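Local coordinates for protein FAD-dependent pyridine nucleotide-disulphide oxidoreductase (Desulfovibrio vulgaris, PDB 3IWA) that probably catalyses NAD(P)H-dependent redox reactions as an FAD-dependent member of the pyridine nucleotide-disulphide oxidoreductase family, at residues V150-S155 with A179-I184; R273-V278 with C295-N300; G363-N368 with D393-R398. One frame throughout, in Å; residues are numbered along the deposited sequence.

The three contacts follow one another along the chain, each closing before the next opens. Interaction 1 joins the ends of helices 144-153 and 169-182 beside the parallel sheet that includes strands 161-165 and 185-189. Interaction 2 pairs strands 276-277 and 296-299; it and interaction 1 lie on opposite sides of the chain's centre, their centres about 34 Å apart. Interaction 3 belongs to the antiparallel sheet of the dimerisation domain; its centre lies about 43 Å from that of interaction 1 and about 26 Å from that of interaction 2, the nearest atoms of interactions 2 and 3 being about 7 Å apart. The contacts therefore sample separate parts of a multidomain reductase, and no two of them touch.

Interaction 1: V150-S155 with A179-I184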
ATOM      1  N   VAL A 150     -18.049   6.595 -25.082  1.00 66.19           N
ATOM      2  CA  VAL A 150     -17.535   6.697 -26.465  1.00 65.97           C
ATOM      3  C   VAL A 150     -17.074   5.322 -26.966  1.00 65.86           C
ATOM      4  O   VAL A 150     -17.431   4.922 -28.064  1.00 65.47           O
ATOM      5  CB  VAL A 150     -16.389   7.760 -26.598  1.00 66.05           C
ATOM      6  CG1 VAL A 150     -15.581   7.577 -27.898  1.00 65.58           C
ATOM      7  CG2 VAL A 150     -16.956   9.160 -26.508  1.00 65.08           C
ATOM      8  N   GLN A 151     -16.322   4.596 -26.135  1.00 66.25           N
ATOM      9  CA  GLN A 151     -15.776   3.274 -26.498  1.00 66.62           C
ATOM     10  C   GLN A 151     -16.861   2.265 -26.892  1.00 67.59           C
ATOM     11  O   GLN A 151     -16.679   1.496 -27.839  1.00 67.43           O
ATOM     12  CB  GLN A 151     -14.942   2.687 -25.351  1.00 66.34           C
ATOM     13  CG  GLN A 151     -13.565   3.285 -25.202  1.00 65.35           C
ATOM     14  CD  GLN A 151     -12.904   2.976 -23.860  1.00 65.17           C
ATOM     15  OE1 GLN A 151     -13.191   1.966 -23.206  1.00 64.51           O
ATOM     16  NE2 GLN A 151     -11.993   3.844 -23.458  1.00 64.48           N
ATOM     17  N   HIS A 152     -17.976   2.270 -26.157  1.00 68.56           N
ATOM     18  CA  HIS A 152     -19.088   1.330 -26.403  1.00 69.29           C
ATOM     19  C   HIS A 152     -20.136   1.867 -27.393  1.00 68.85           C
ATOM     20  O   HIS A 152     -21.058   1.141 -27.760  1.00 69.12           O
ATOM     21  CB  HIS A 152     -19.738   0.870 -25.071  1.00 69.63           C
ATOM     22  CG  HIS A 152     -18.839   0.005 -24.228  1.00 72.06           C
ATOM     23  ND1 HIS A 152     -17.688   0.485 -23.634  1.00 75.77           N
ATOM     24  CD2 HIS A 152     -18.908  -1.309 -23.893  1.00 75.28           C
ATOM     25  CE1 HIS A 152     -17.090  -0.489 -22.964  1.00 76.40           C
ATOM     26  NE2 HIS A 152     -17.808  -1.590 -23.107  1.00 76.62           N
ATOM     27  N   ALA A 153     -19.990   3.111 -27.845  1.00 68.47           N
ATOM     28  CA  ALA A 153     -20.883   3.671 -28.891  1.00 68.37           C
ATOM     29  C   ALA A 153     -20.339   3.410 -30.301  1.00 68.14           C
ATOM     30  O   ALA A 153     -21.073   3.478 -31.294  1.00 68.10           O
ATOM     31  CB  ALA A 153     -21.099   5.169 -28.674  1.00 68.22           C
ATOM     32  N   ILE A 154     -19.035   3.144 -30.370  1.00 67.97           N
ATOM     33  CA  ILE A 154     -18.378   2.700 -31.602  1.00 67.47           C
ATOM     34  C   ILE A 154     -18.609   1.189 -31.776  1.00 67.33           C
ATOM     35  O   ILE A 154     -18.741   0.432 -30.790  1.00 67.15           O
ATOM     36  CB  ILE A 154     -16.843   2.990 -31.578  1.00 67.28           C
ATOM     37  CG1 ILE A 154     -16.582   4.498 -31.539  1.00 66.65           C
ATOM     38  CG2 ILE A 154     -16.123   2.330 -32.772  1.00 66.43           C
ATOM     39  CD1 ILE A 154     -15.284   4.863 -30.884  1.00 65.74           C
ATOM     40  N   SER A 155     -18.662   0.775 -33.035  1.00 66.87           N
ATOM     41  CA  SER A 155     -18.757  -0.637 -33.405  1.00 66.58           C
ATOM     42  C   SER A 155     -17.891  -0.885 -34.641  1.00 66.36           C
ATOM     43  O   SER A 155     -17.377   0.063 -35.263  1.00 66.04           O
ATOM     44  CB  SER A 155     -20.221  -1.051 -33.653  1.00 66.47           C
ATOM     45  OG  SER A 155     -20.823  -0.306 -34.704  1.00 66.36           O
ATOM     46  N   ALA A 179      -7.391   1.282 -30.179  1.00 54.62           N
ATOM     47  CA  ALA A 179      -6.526   0.364 -30.928  1.00 56.31           C
ATOM     48  C   ALA A 179      -6.787  -1.095 -30.557  1.00 58.08           C
ATOM     49  O   ALA A 179      -6.727  -1.974 -31.408  1.00 59.05           O
ATOM     50  CB  ALA A 179      -5.056   0.715 -30.743  1.00 55.78           C
ATOM     51  N   ASP A 180      -7.123  -1.358 -29.299  1.00 60.08           N
ATOM     52  CA  ASP A 180      -7.210  -2.745 -28.809  1.00 61.35           C
ATOM     53  C   ASP A 180      -8.589  -3.396 -28.925  1.00 62.12           C
ATOM     54  O   ASP A 180      -8.683  -4.571 -29.242  1.00 62.49           O
ATOM     55  CB  ASP A 180      -6.727  -2.820 -27.354  1.00 61.61           C
ATOM     56  CG  ASP A 180      -5.797  -3.981 -27.112  1.00 62.12           C
ATOM     57  OD1 ASP A 180      -4.958  -4.271 -27.996  1.00 63.56           O
ATOM     58  OD2 ASP A 180      -5.903  -4.601 -26.036  1.00 63.23           O
ATOM     59  N   MET A 181      -9.652  -2.655 -28.624  1.00 63.05           N
ATOM     60  CA  MET A 181     -11.009  -3.191 -28.743  1.00 63.55           C
ATOM     61  C   MET A 181     -11.411  -3.220 -30.197  1.00 63.55           C
ATOM     62  O   MET A 181     -12.128  -4.118 -30.615  1.00 63.98           O
ATOM     63  CB  MET A 181     -12.062  -2.331 -28.022  1.00 64.06           C
ATOM     64  CG  MET A 181     -12.044  -2.317 -26.482  1.00 65.54           C
ATOM     65  SD  MET A 181     -12.915  -0.833 -25.841  1.00 66.70           S
ATOM     66  CE  MET A 181     -14.636  -1.161 -26.215  1.00 64.67           C
ATOM     67  N   TRP A 182     -10.990  -2.222 -30.965  1.00 62.93           N
ATOM     68  CA  TRP A 182     -11.560  -2.038 -32.285  1.00 62.75           C
ATOM     69  C   TRP A 182     -10.583  -2.011 -33.444  1.00 61.70           C
ATOM     70  O   TRP A 182     -11.023  -1.872 -34.586  1.00 61.56           O
ATOM     71  CB  TRP A 182     -12.362  -0.748 -32.315  1.00 63.38           C
ATOM     72  CG  TRP A 182     -13.475  -0.703 -31.351  1.00 66.25           C
ATOM     73  CD1 TRP A 182     -13.657   0.213 -30.361  1.00 68.83           C
ATOM     74  CD2 TRP A 182     -14.582  -1.606 -31.275  1.00 69.22           C
ATOM     75  NE1 TRP A 182     -14.813  -0.058 -29.671  1.00 70.44           N
ATOM     76  CE2 TRP A 182     -15.400  -1.171 -30.212  1.00 70.39           C
ATOM     77  CE3 TRP A 182     -14.961  -2.743 -32.000  1.00 70.30           C
ATOM     78  CZ2 TRP A 182     -16.570  -1.831 -29.851  1.00 71.48           C
ATOM     79  CZ3 TRP A 182     -16.129  -3.393 -31.649  1.00 71.46           C
ATOM     80  CH2 TRP A 182     -16.920  -2.937 -30.583  1.00 72.27           C
ATOM     81  N   GLY A 183      -9.280  -2.140 -33.182  1.00 60.12           N
ATOM     82  CA  GLY A 183      -8.282  -2.052 -34.268  1.00 59.41           C
ATOM     83  C   GLY A 183      -8.251  -0.734 -35.064  1.00 58.27           C
ATOM     84  O   GLY A 183      -7.858  -0.690 -36.238  1.00 58.74           O
ATOM     85  N   ILE A 184      -8.645   0.348 -34.411  1.00 56.46           N
ATOM     86  CA  ILE A 184      -8.649   1.665 -35.016  1.00 54.78           C
ATOM     87  C   ILE A 184      -7.221   2.176 -35.084  1.00 53.45           C
ATOM     88  O   ILE A 184      -6.479   2.093 -34.108  1.00 54.23           O
ATOM     89  CB  ILE A 184      -9.536   2.629 -34.190  1.00 54.36           C
ATOM     90  CG1 ILE A 184     -11.002   2.174 -34.248  1.00 55.04           C
ATOM     91  CG2 ILE A 184      -9.419   4.021 -34.713  1.00 53.89           C
ATOM     92  CD1 ILE A 184     -11.934   2.868 -33.239  1.00 55.50           C
TER
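The indole of Trp182 reaches across to the end of helix 144-153 and meets it both at an edge and over a face. At the edge, Trp182 NE1 donates to Gln151 O at 3.0 Å. This bond lies in the carbonyl plane and departs only 13° from the ring plane, which helps to fix the rotation of the indole. Over one face sit Ile154 and Ser155 in succession: Ile154 CG2 makes a CH-pi contact 4.1 Å from the centroid of the Trp182 five-membered ring, and Ser155 CA makes another 4.2 Å from that of the six-membered ring. The methyl is brought there by a chi1 of -65° at Ile154, which places CG2 anti to the backbone N. The same Ile154 CG2 also touches Ile184 CD1 at 4.2 Å, just beyond the turn at Gly183, whose phi is positive.

Met181 occupies the other side of the indole, its CB above the opposite face. Its chain then bends at chi3 (70°) and crosses Gln151 at about a right angle, with Met181 CE 3.7 Å from Gln151 O. Met181 CE also lies over a face of the His152 ring, 4.1 Å from His152 CE1, while His152 ND1 bonds back to Glu148 O within its own helix. Leu178 of helix 169-182 packs against both Ile154 and Ile184. Helix 169-182 precedes strand 185-189 and follows strand 161-165 and a glycine-rich turn, a beta-alpha-beta unit consistent with the Rossmann-type nucleotide-binding fold of this family.

Interaction 2: R273-V278 with C295-N300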
ATOM      1  N   ARG A 273      -9.340  29.702 -11.313  1.00 51.05           N
ATOM      2  CA  ARG A 273      -9.592  28.692 -12.340  1.00 51.54           C
ATOM      3  C   ARG A 273     -11.123  28.475 -12.564  1.00 49.83           C
ATOM      4  O   ARG A 273     -11.537  27.832 -13.528  1.00 48.73           O
ATOM      5  CB  ARG A 273      -8.903  27.406 -11.842  1.00 52.67           C
ATOM      6  CG  ARG A 273      -8.631  26.276 -12.832  1.00 58.16           C
ATOM      7  CD  ARG A 273      -8.525  24.877 -12.099  1.00 63.74           C
ATOM      8  NE  ARG A 273      -7.386  24.761 -11.162  1.00 68.17           N
ATOM      9  CZ  ARG A 273      -6.193  24.205 -11.443  1.00 70.39           C
ATOM     10  NH1 ARG A 273      -5.252  24.154 -10.499  1.00 70.90           N
ATOM     11  NH2 ARG A 273      -5.924  23.700 -12.650  1.00 71.06           N
ATOM     12  N   GLY A 274     -11.945  29.026 -11.659  1.00 48.29           N
ATOM     13  CA  GLY A 274     -13.405  28.797 -11.633  1.00 46.47           C
ATOM     14  C   GLY A 274     -13.862  27.598 -10.798  1.00 44.77           C
ATOM     15  O   GLY A 274     -15.034  27.229 -10.837  1.00 43.84           O
ATOM     16  N   ALA A 275     -12.941  26.967 -10.062  1.00 42.92           N
ATOM     17  CA  ALA A 275     -13.294  25.788  -9.266  1.00 41.50           C
ATOM     18  C   ALA A 275     -14.006  26.266  -8.015  1.00 40.44           C
ATOM     19  O   ALA A 275     -13.582  27.229  -7.399  1.00 40.31           O
ATOM     20  CB  ALA A 275     -12.055  24.950  -8.909  1.00 41.14           C
ATOM     21  N   ILE A 276     -15.111  25.612  -7.668  1.00 39.65           N
ATOM     22  CA  ILE A 276     -15.866  25.929  -6.450  1.00 38.36           C
ATOM     23  C   ILE A 276     -15.021  25.601  -5.207  1.00 38.79           C
ATOM     24  O   ILE A 276     -14.452  24.507  -5.100  1.00 37.52           O
ATOM     25  CB  ILE A 276     -17.165  25.142  -6.412  1.00 38.16           C
ATOM     26  CG1 ILE A 276     -18.108  25.572  -7.547  1.00 37.20           C
ATOM     27  CG2 ILE A 276     -17.841  25.284  -5.080  1.00 36.88           C
ATOM     28  CD1 ILE A 276     -19.300  24.669  -7.709  1.00 32.61           C
ATOM     29  N   ILE A 277     -14.920  26.560  -4.290  1.00 38.64           N
ATOM     30  CA  ILE A 277     -14.122  26.404  -3.101  1.00 39.03           C
ATOM     31  C   ILE A 277     -15.005  25.781  -2.049  1.00 38.94           C
ATOM     32  O   ILE A 277     -16.064  26.305  -1.741  1.00 38.99           O
ATOM     33  CB  ILE A 277     -13.553  27.745  -2.624  1.00 39.75           C
ATOM     34  CG1 ILE A 277     -12.540  28.292  -3.633  1.00 40.60           C
ATOM     35  CG2 ILE A 277     -12.897  27.631  -1.209  1.00 40.08           C
ATOM     36  CD1 ILE A 277     -12.075  29.717  -3.276  1.00 42.61           C
ATOM     37  N   VAL A 278     -14.566  24.646  -1.509  1.00 38.85           N
ATOM     38  CA  VAL A 278     -15.289  23.956  -0.440  1.00 38.22           C
ATOM     39  C   VAL A 278     -14.428  23.713   0.799  1.00 38.70           C
ATOM     40  O   VAL A 278     -13.211  23.573   0.721  1.00 38.98           O
ATOM     41  CB  VAL A 278     -15.840  22.621  -0.939  1.00 38.12           C
ATOM     42  CG1 VAL A 278     -16.834  22.874  -2.075  1.00 37.13           C
ATOM     43  CG2 VAL A 278     -14.711  21.711  -1.390  1.00 35.59           C
ATOM     44  N   CYS A 295     -15.640  19.858 -10.210  1.00 36.90           N
ATOM     45  CA  CYS A 295     -16.012  21.271 -10.225  1.00 36.44           C
ATOM     46  C   CYS A 295     -15.464  22.016  -9.025  1.00 36.51           C
ATOM     47  O   CYS A 295     -15.659  23.222  -8.908  1.00 36.83           O
ATOM     48  CB  CYS A 295     -17.519  21.449 -10.317  1.00 36.87           C
ATOM     49  SG  CYS A 295     -18.581  20.823  -8.957  1.00 37.17           S
ATOM     50  N   VAL A 296     -14.736  21.307  -8.160  1.00 35.85           N
ATOM     51  CA  VAL A 296     -14.208  21.881  -6.941  1.00 35.38           C
ATOM     52  C   VAL A 296     -12.684  21.873  -6.882  1.00 35.21           C
ATOM     53  O   VAL A 296     -12.023  21.113  -7.578  1.00 33.70           O
ATOM     54  CB  VAL A 296     -14.763  21.137  -5.668  1.00 36.16           C
ATOM     55  CG1 VAL A 296     -16.314  21.111  -5.660  1.00 34.92           C
ATOM     56  CG2 VAL A 296     -14.226  19.692  -5.565  1.00 34.57           C
ATOM     57  N   THR A 297     -12.157  22.747  -6.024  1.00 35.90           N
ATOM     58  CA  THR A 297     -10.781  22.710  -5.551  1.00 36.26           C
ATOM     59  C   THR A 297     -10.758  22.218  -4.117  1.00 35.67           C
ATOM     60  O   THR A 297     -11.598  22.592  -3.339  1.00 35.71           O
ATOM     61  CB  THR A 297     -10.046  24.101  -5.587  1.00 37.03           C
ATOM     62  OG1 THR A 297      -8.733  23.984  -4.991  1.00 39.66           O
ATOM     63  CG2 THR A 297     -10.837  25.193  -4.821  1.00 35.68           C
ATOM     64  N   ILE A 298      -9.792  21.363  -3.799  1.00 35.56           N
ATOM     65  CA  ILE A 298      -9.541  20.912  -2.435  1.00 35.79           C
ATOM     66  C   ILE A 298      -8.025  20.954  -2.182  1.00 35.74           C
ATOM     67  O   ILE A 298      -7.249  20.992  -3.107  1.00 34.54           O
ATOM     68  CB  ILE A 298      -9.996  19.491  -2.223  1.00 35.52           C
ATOM     69  CG1 ILE A 298      -9.297  18.568  -3.219  1.00 35.52           C
ATOM     70  CG2 ILE A 298     -11.486  19.398  -2.374  1.00 36.78           C
ATOM     71  CD1 ILE A 298      -9.719  17.153  -3.124  1.00 36.42           C
ATOM     72  N   PRO A 299      -7.608  20.956  -0.910  1.00 36.51           N
ATOM     73  CA  PRO A 299      -6.185  21.085  -0.590  1.00 36.63           C
ATOM     74  C   PRO A 299      -5.334  19.989  -1.216  1.00 36.86           C
ATOM     75  O   PRO A 299      -5.698  18.804  -1.166  1.00 36.99           O
ATOM     76  CB  PRO A 299      -6.160  20.941   0.925  1.00 36.87           C
ATOM     77  CG  PRO A 299      -7.534  21.297   1.371  1.00 36.71           C
ATOM     78  CD  PRO A 299      -8.411  20.759   0.301  1.00 36.50           C
ATOM     79  N   ASN A 300      -4.238  20.375  -1.847  1.00 36.43           N
ATOM     80  CA  ASN A 300      -3.275  19.398  -2.270  1.00 36.62           C
ATOM     81  C   ASN A 300      -2.561  18.998  -1.000  1.00 36.50           C
ATOM     82  O   ASN A 300      -1.943  19.846  -0.387  1.00 37.41           O
ATOM     83  CB  ASN A 300      -2.298  20.010  -3.277  1.00 37.08           C
ATOM     84  CG  ASN A 300      -1.270  19.014  -3.782  1.00 35.27           C
ATOM     85  OD1 ASN A 300      -0.512  18.438  -3.011  1.00 34.42           O
ATOM     86  ND2 ASN A 300      -1.248  18.811  -5.063  1.00 31.19           N
TER
HETATM   87  O   HOH W   1     -11.275  24.011  -1.116  1.00 46.76           O
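A chi1 of -55° at Val296 turns CG1 anti to the carbonyl carbon, and this branch meets both Ile276 CB and Val278 CG1, the latter 4.0 Å from Val296 CG1, with the two valines crossing at about a right angle. In Ile276 a chi1 of -65° followed by an extended chi2 carries CD1 the other way, to a point 4.1 Å from Cys295 SG when measured from Ile276 CD1. On the other face Thr297 has CG2 between its backbone N and carbonyl carbon, where Thr297 CG2 lies alongside Ile277 CG1 at 3.7 Å. Thr297 OG1 is turned elsewhere and bonds Gly307 O.

The backbones pair in parallel over a short, weakly bonded stretch, Ile276 opposite Val296. Ile276 N donates to Cys295 O at 2.7 Å with an N-H...O angle of 159°, and Ile276 O accepts from Thr297 N at 3.0 Å; one residue thus uses both its N-H and its C=O on the neighbouring strand. A CA-H...O contact from Val296 CA reaches that same carbonyl oxygen. These strands form a small mixed sheet in which 296-299 is central, flanked in parallel by 276-277 and antiparallel by 306-307. Ala291 of strand 289-291, an edge strand of a five-stranded parallel sheet, packs against Ile276, Val278 and Val296 and so joins the two sheets.

Beyond the paired residues the strands diverge, and a water takes over from direct bonding, donating to Val278 O and to Thr297 O, each at 2.7 Å. Alongside this bridge Val278 CG2 and Ile298 CG2 are 4.1 Å apart, their side chains pointing the same way.

Interaction 3: G363-N368 with D393-R398; sequences GYDAVN and DRPTRR
The ring of Tyr364 takes the carboxylate of Asp393 at its edge, Asp393 OD1 lying near the ring plane and 3.7 Å from Tyr364 CD1, with the two planes 77° apart. The guanidinium of Arg394 is met on two sides: Val367 CG1 lies over one face, and Asp365 OD1 approaches the edge. These contacts sit where the edge strand 366-372 runs antiparallel to strand 386-393 in the five-stranded sheet of the dimerisation domain, Ala366 and Asp393 forming a non-hydrogen-bonded pair.

Just before that pair, Asp365 is the centre of an inverse gamma turn, and Asp365 O accepts a nearly straight bond from Arg394 N, 3.0 Å long with an N-H...O angle of 168°. Its carboxylate, set anti to the backbone N by a chi1 of -180°, crosses the aliphatic part of Arg394 at a slant, with Asp365 OD2 3.7 Å from Arg394 CB. The charged ends stay beyond salt-bridge range, at 4.0 Å between Asp365 OD1 and Arg394 NE, so any attraction is probably modest at this exposed site. Arg394 CG also rests on Val367 CG1, and Leu461 of helix 449-461 packs against both residues.

Tyr364 OH comes no closer than 4.1 Å to Arg398 NH1; the arginine uses its NH2 to bond Val302 O. Within the turn leading to strand 399-406, Thr396 OG1 accepts from Arg398 N in an ST turn and donates to the anti lone pair of Asp393 OD2 at 2.7 Å.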
ATOM      1  N   GLY A 363       8.820  24.982  -7.258  1.00 48.02           N
ATOM      2  CA  GLY A 363      10.002  25.548  -6.633  1.00 47.97           C
ATOM      3  C   GLY A 363      10.611  24.769  -5.473  1.00 47.88           C
ATOM      4  O   GLY A 363      11.270  25.361  -4.623  1.00 48.10           O
ATOM      5  N   TYR A 364      10.378  23.456  -5.404  1.00 47.27           N
ATOM      6  CA  TYR A 364      11.124  22.618  -4.458  1.00 46.65           C
ATOM      7  C   TYR A 364      12.462  22.332  -5.089  1.00 45.61           C
ATOM      8  O   TYR A 364      12.540  22.093  -6.300  1.00 45.95           O
ATOM      9  CB  TYR A 364      10.435  21.248  -4.154  1.00 46.68           C
ATOM     10  CG  TYR A 364       9.183  21.361  -3.342  1.00 46.94           C
ATOM     11  CD1 TYR A 364       9.227  21.475  -1.960  1.00 46.11           C
ATOM     12  CD2 TYR A 364       7.941  21.388  -3.971  1.00 48.95           C
ATOM     13  CE1 TYR A 364       8.060  21.611  -1.223  1.00 46.28           C
ATOM     14  CE2 TYR A 364       6.790  21.527  -3.255  1.00 48.43           C
ATOM     15  CZ  TYR A 364       6.848  21.637  -1.892  1.00 47.31           C
ATOM     16  OH  TYR A 364       5.658  21.776  -1.237  1.00 50.69           O
ATOM     17  N   ASP A 365      13.492  22.322  -4.266  1.00 44.49           N
ATOM     18  CA  ASP A 365      14.778  21.782  -4.651  1.00 44.79           C
ATOM     19  C   ASP A 365      14.697  20.243  -4.635  1.00 44.21           C
ATOM     20  O   ASP A 365      15.190  19.590  -3.740  1.00 43.67           O
ATOM     21  CB  ASP A 365      15.837  22.324  -3.671  1.00 45.43           C
ATOM     22  CG  ASP A 365      17.269  21.826  -3.965  1.00 46.47           C
ATOM     23  OD1 ASP A 365      17.514  21.193  -5.018  1.00 45.59           O
ATOM     24  OD2 ASP A 365      18.137  22.081  -3.097  1.00 50.07           O
ATOM     25  N   ALA A 366      14.072  19.665  -5.651  1.00 44.36           N
ATOM     26  CA  ALA A 366      13.704  18.261  -5.622  1.00 43.89           C
ATOM     27  C   ALA A 366      14.654  17.422  -6.408  1.00 44.24           C
ATOM     28  O   ALA A 366      15.224  17.879  -7.373  1.00 45.07           O
ATOM     29  CB  ALA A 366      12.325  18.082  -6.194  1.00 43.54           C
ATOM     30  N   VAL A 367      14.770  16.157  -6.028  1.00 44.50           N
ATOM     31  CA  VAL A 367      15.563  15.215  -6.784  1.00 44.65           C
ATOM     32  C   VAL A 367      14.744  13.969  -7.078  1.00 44.02           C
ATOM     33  O   VAL A 367      13.965  13.510  -6.259  1.00 44.72           O
ATOM     34  CB  VAL A 367      16.903  14.882  -6.056  1.00 45.17           C
ATOM     35  CG1 VAL A 367      16.789  15.088  -4.568  1.00 45.75           C
ATOM     36  CG2 VAL A 367      17.320  13.481  -6.314  1.00 47.67           C
ATOM     37  N   ASN A 368      14.912  13.448  -8.273  1.00 43.63           N
ATOM     38  CA  ASN A 368      14.272  12.248  -8.701  1.00 43.73           C
ATOM     39  C   ASN A 368      15.243  11.079  -8.557  1.00 44.38           C
ATOM     40  O   ASN A 368      16.267  11.024  -9.243  1.00 44.32           O
ATOM     41  CB  ASN A 368      13.875  12.397 -10.164  1.00 43.61           C
ATOM     42  CG  ASN A 368      12.741  11.478 -10.576  1.00 43.37           C
ATOM     43  OD1 ASN A 368      12.755  10.927 -11.668  1.00 47.04           O
ATOM     44  ND2 ASN A 368      11.740  11.335  -9.728  1.00 41.83           N
ATOM     45  N   ASP A 393      12.324  16.193  -1.462  1.00 39.58           N
ATOM     46  CA  ASP A 393      12.783  17.528  -1.239  1.00 41.44           C
ATOM     47  C   ASP A 393      14.133  17.509  -0.519  1.00 42.83           C
ATOM     48  O   ASP A 393      14.207  17.000   0.581  1.00 43.13           O
ATOM     49  CB  ASP A 393      11.798  18.293  -0.368  1.00 42.44           C
ATOM     50  CG  ASP A 393      12.196  19.758  -0.190  1.00 41.81           C
ATOM     51  OD1 ASP A 393      12.616  20.351  -1.198  1.00 42.55           O
ATOM     52  OD2 ASP A 393      12.068  20.304   0.926  1.00 44.36           O
ATOM     53  N   ARG A 394      15.172  18.099  -1.105  1.00 44.26           N
ATOM     54  CA  ARG A 394      16.510  18.096  -0.474  1.00 45.89           C
ATOM     55  C   ARG A 394      16.577  18.598   0.965  1.00 45.72           C
ATOM     56  O   ARG A 394      16.999  17.857   1.848  1.00 46.32           O
ATOM     57  CB  ARG A 394      17.553  18.836  -1.319  1.00 46.70           C
ATOM     58  CG  ARG A 394      18.347  17.939  -2.264  1.00 50.43           C
ATOM     59  CD  ARG A 394      19.672  18.586  -2.727  1.00 54.49           C
ATOM     60  NE  ARG A 394      19.972  18.167  -4.097  1.00 58.64           N
ATOM     61  CZ  ARG A 394      20.730  17.115  -4.442  1.00 63.01           C
ATOM     62  NH1 ARG A 394      21.327  16.346  -3.524  1.00 62.49           N
ATOM     63  NH2 ARG A 394      20.911  16.837  -5.742  1.00 64.95           N
ATOM     64  N   PRO A 395      16.177  19.849   1.219  1.00 45.90           N
ATOM     65  CA  PRO A 395      16.364  20.381   2.581  1.00 45.99           C
ATOM     66  C   PRO A 395      15.539  19.781   3.716  1.00 46.37           C
ATOM     67  O   PRO A 395      15.950  19.846   4.884  1.00 47.18           O
ATOM     68  CB  PRO A 395      16.002  21.869   2.452  1.00 46.35           C
ATOM     69  CG  PRO A 395      15.541  22.081   1.022  1.00 46.14           C
ATOM     70  CD  PRO A 395      15.985  20.912   0.219  1.00 45.74           C
ATOM     71  N   THR A 396      14.360  19.273   3.418  1.00 46.12           N
ATOM     72  CA  THR A 396      13.495  18.703   4.465  1.00 45.34           C
ATOM     73  C   THR A 396      13.603  17.182   4.510  1.00 44.61           C
ATOM     74  O   THR A 396      13.213  16.561   5.478  1.00 44.68           O
ATOM     75  CB  THR A 396      12.045  19.038   4.173  1.00 45.33           C
ATOM     76  OG1 THR A 396      11.707  18.525   2.869  1.00 45.40           O
ATOM     77  CG2 THR A 396      11.835  20.570   4.220  1.00 44.77           C
ATOM     78  N   ARG A 397      14.117  16.610   3.428  1.00 43.45           N
ATOM     79  CA  ARG A 397      14.079  15.187   3.176  1.00 42.95           C
ATOM     80  C   ARG A 397      12.634  14.658   3.012  1.00 41.42           C
ATOM     81  O   ARG A 397      12.404  13.482   3.170  1.00 41.37           O
ATOM     82  CB  ARG A 397      14.830  14.412   4.270  1.00 42.69           C
ATOM     83  CG  ARG A 397      16.276  14.824   4.456  1.00 45.34           C
ATOM     84  CD  ARG A 397      16.943  14.090   5.667  1.00 46.21           C
ATOM     85  NE  ARG A 397      17.277  12.689   5.380  1.00 44.73           N
ATOM     86  CZ  ARG A 397      18.377  12.272   4.742  1.00 47.77           C
ATOM     87  NH1 ARG A 397      19.294  13.132   4.275  1.00 51.05           N
ATOM     88  NH2 ARG A 397      18.575  10.980   4.546  1.00 46.73           N
ATOM     89  N   ARG A 398      11.674  15.515   2.686  1.00 40.74           N
ATOM     90  CA  ARG A 398      10.271  15.062   2.535  1.00 39.74           C
ATOM     91  C   ARG A 398      10.137  14.340   1.220  1.00 37.97           C
ATOM     92  O   ARG A 398      10.778  14.708   0.233  1.00 37.52           O
ATOM     93  CB  ARG A 398       9.300  16.204   2.518  1.00 39.77           C
ATOM     94  CG  ARG A 398       8.814  16.628   3.840  1.00 44.48           C
ATOM     95  CD  ARG A 398       7.731  17.710   3.666  1.00 48.97           C
ATOM     96  NE  ARG A 398       6.563  17.213   2.944  1.00 51.55           N
ATOM     97  CZ  ARG A 398       5.792  17.942   2.133  1.00 51.60           C
ATOM     98  NH1 ARG A 398       6.058  19.221   1.900  1.00 52.13           N
ATOM     99  NH2 ARG A 398       4.753  17.374   1.533  1.00 50.90           N
TER